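Local coordinates for protein predicted ancestral HMA domain of Pik-1 from Oryza spp. (Synthetic construct, PDB 7BNT) that probably recognises fungal effector proteins, as the reconstructed ancestor of the integrated heavy-metal-associated domain of the rice immune receptor Pik-1, at residues Val36-Gly40 and Asp41-Lys45. Numbering follows the deposited sequence.
Sequences VALVG and DLRDK
Leu38 and Arg43 meet across the hairpin that joins two antiparallel strands, their side chains crossing at about a right angle. CB of Leu38 lies over one face of the guanidinium, toward its rim, 3.9 Å from Arg43 NH2, while CD1 reaches both terminal nitrogens. The arginine chain is bent at chi3 (91°), which swings the planar group back over the leucine. A water at the guanidinium edge, in its plane, accepts from Arg43 NE and donates to Leu38 O. Replacing Leu38 by alanine removes CG, CD1 and CD2, and would probably open a gap beside the Lys45 carbonyl and under the guanidinium, whose rotation would then be left mainly to the water and Asp34 of the second subunit, the salt-bridge partner of NH2.

Val39 N donates to Lys45 O over 2.8 Å, almost straight at 172°; the return bond, Lys45 N to Val39 O, is longer at 3.3 Å. Two residues, Asp44 and Lys45, stand against the single Val39, a classic beta bulge. A type I turn follows Val39, closed by Arg43 N to Gly40 O at 3.1 Å. At the positive phi of Gly40 (94°) a CB would jam against the preceding carbonyl oxygen, run into Asp44 OD1 and crowd Lys45 NZ; Lys45 CD passes 4.2 Å from Gly40 CA. Lys45 NZ bridges Asp44 OD1 at 2.9 Å and an acidic side chain of the other protein, which Gly40 and Asp41 also contact.

This hairpin joins the second and third strands of the ferredoxin-like HMA fold: Leu38 packs on helix 17-28, and strand 33-39 pairs with the second subunit.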
ATOM      1  N   VAL B  36      -3.041  -2.128   4.005  1.00 14.60           N
ATOM      2  CA  VAL B  36      -1.614  -2.017   3.618  1.00 14.87           C
ATOM      3  C   VAL B  36      -1.436  -2.856   2.361  1.00 13.92           C
ATOM      4  O   VAL B  36      -2.053  -3.916   2.243  1.00 16.50           O
ATOM      5  CB  VAL B  36      -0.642  -2.509   4.708  1.00 17.43           C
ATOM      6  CG1 VAL B  36      -0.737  -1.630   5.924  1.00 19.96           C
ATOM      7  CG2 VAL B  36      -0.872  -3.955   5.074  1.00 20.87           C
ATOM      8  N   ALA B  37      -0.537  -2.420   1.486  1.00 13.67           N
ATOM      9  CA  ALA B  37      -0.189  -3.199   0.281  1.00 13.75           C
ATOM     10  C   ALA B  37       1.259  -2.954  -0.098  1.00 13.83           C
ATOM     11  O   ALA B  37       1.766  -1.839   0.038  1.00 15.05           O
ATOM     12  CB  ALA B  37      -1.100  -2.839  -0.874  1.00 14.75           C
ATOM     13  N   LEU B  38       1.884  -4.002  -0.614  1.00 13.68           N
ATOM     14  CA  LEU B  38       3.203  -3.868  -1.254  1.00 14.89           C
ATOM     15  C   LEU B  38       3.016  -3.285  -2.655  1.00 16.45           C
ATOM     16  O   LEU B  38       2.269  -3.846  -3.458  1.00 22.01           O
ATOM     17  CB  LEU B  38       3.896  -5.212  -1.345  1.00 18.58           C
ATOM     18  CG  LEU B  38       4.421  -5.734  -0.036  1.00 20.43           C
ATOM     19  CD1 LEU B  38       4.963  -7.142  -0.251  1.00 23.88           C
ATOM     20  CD2 LEU B  38       5.508  -4.813   0.495  1.00 22.49           C
ATOM     21  N   VAL B  39       3.676  -2.188  -2.918  1.00 16.59           N
ATOM     22  CA  VAL B  39       3.574  -1.443  -4.185  1.00 17.98           C
ATOM     23  C   VAL B  39       5.003  -1.113  -4.627  1.00 17.10           C
ATOM     24  O   VAL B  39       5.984  -1.552  -4.020  1.00 17.05           O
ATOM     25  CB  VAL B  39       2.686  -0.181  -4.036  1.00 17.79           C
ATOM     26  CG1 VAL B  39       1.274  -0.557  -3.667  1.00 21.58           C
ATOM     27  CG2 VAL B  39       3.254   0.859  -3.084  1.00 18.93           C
ATOM     28  N   GLY B  40       5.080  -0.406  -5.722  1.00 18.06           N
ATOM     29  CA  GLY B  40       6.343  -0.056  -6.363  1.00 16.88           C
ATOM     30  C   GLY B  40       6.696  -1.063  -7.432  1.00 16.99           C
ATOM     31  O   GLY B  40       6.277  -2.236  -7.370  1.00 17.76           O
ATOM     32  N   ASP B  41       7.458  -0.627  -8.424  1.00 16.03           N
ATOM     33  CA  ASP B  41       7.914  -1.552  -9.497  1.00 18.19           C
ATOM     34  C   ASP B  41       8.687  -2.747  -8.915  1.00 18.14           C
ATOM     35  O   ASP B  41       8.632  -3.799  -9.508  1.00 21.73           O
ATOM     36  CB  ASP B  41       8.701  -0.795 -10.557  1.00 17.29           C
ATOM     37  CG  ASP B  41       7.877   0.029 -11.526  1.00 16.81           C
ATOM     38  OD1 ASP B  41       6.636  -0.094 -11.521  1.00 18.94           O
ATOM     39  OD2 ASP B  41       8.481   0.750 -12.339  1.00 17.13           O
ATOM     40  N   LEU B  42       9.394  -2.565  -7.810  1.00 18.21           N
ATOM     41  CA  LEU B  42      10.157  -3.644  -7.156  1.00 19.39           C
ATOM     42  C   LEU B  42       9.473  -4.153  -5.878  1.00 17.90           C
ATOM     43  O   LEU B  42      10.116  -4.889  -5.139  1.00 18.80           O
ATOM     44  CB  LEU B  42      11.562  -3.124  -6.840  1.00 24.12           C
ATOM     45  CG  LEU B  42      12.363  -2.691  -8.062  1.00 28.78           C
ATOM     46  CD1 LEU B  42      13.683  -2.058  -7.644  1.00 33.47           C
ATOM     47  CD2 LEU B  42      12.598  -3.871  -8.991  1.00 34.46           C
ATOM     48  N   ARG B  43       8.227  -3.812  -5.609  1.00 18.15           N
ATOM     49  CA  ARG B  43       7.503  -4.313  -4.419  1.00 18.16           C
ATOM     50  C   ARG B  43       8.364  -4.066  -3.177  1.00 17.07           C
ATOM     51  O   ARG B  43       8.463  -4.945  -2.283  1.00 18.52           O
ATOM     52  CB  ARG B  43       7.110  -5.771  -4.652  1.00 20.26           C
ATOM     53  CG  ARG B  43       6.169  -5.901  -5.839  1.00 24.66           C
ATOM     54  CD  ARG B  43       5.692  -7.305  -6.091  1.00 28.62           C
ATOM     55  NE  ARG B  43       4.463  -7.429  -5.337  1.00 38.18           N
ATOM     56  CZ  ARG B  43       4.289  -8.209  -4.282  1.00 29.45           C
ATOM     57  NH1 ARG B  43       5.264  -9.008  -3.860  1.00 36.78           N
ATOM     58  NH2 ARG B  43       3.111  -8.229  -3.689  1.00 42.27           N
ATOM     59  N   ASP B  44       8.888  -2.856  -3.078  1.00 16.43           N
ATOM     60  CA  ASP B  44       9.790  -2.400  -1.992  1.00 17.88           C
ATOM     61  C   ASP B  44       9.149  -1.255  -1.206  1.00 16.61           C
ATOM     62  O   ASP B  44       9.848  -0.580  -0.420  1.00 18.49           O
ATOM     63  CB  ASP B  44      11.134  -1.970  -2.582  1.00 21.59           C
ATOM     64  CG  ASP B  44      11.095  -0.876  -3.629  1.00 23.16           C
ATOM     65  OD1 ASP B  44       9.993  -0.538  -4.089  1.00 21.78           O
ATOM     66  OD2 ASP B  44      12.209  -0.369  -3.983  1.00 27.71           O
ATOM     67  N   LYS B  45       7.871  -1.007  -1.424  1.00 16.26           N
ATOM     68  CA  LYS B  45       7.175   0.090  -0.743  1.00 15.39           C
ATOM     69  C   LYS B  45       5.885  -0.441  -0.167  1.00 14.36           C
ATOM     70  O   LYS B  45       5.266  -1.313  -0.762  1.00 16.78           O
ATOM     71  CB  LYS B  45       6.924   1.236  -1.712  1.00 18.16           C
ATOM     72  CG  LYS B  45       8.196   1.840  -2.280  1.00 19.87           C
ATOM     73  CD  LYS B  45       7.974   2.580  -3.535  1.00 22.02           C
ATOM     74  CE  LYS B  45       9.267   3.061  -4.130  1.00 22.94           C
ATOM     75  NZ  LYS B  45       9.731   2.178  -5.202  1.00 25.77           N
TER
HETATM   76  O   HOH W   1       2.271  -5.456  -5.719  1.00 38.42           O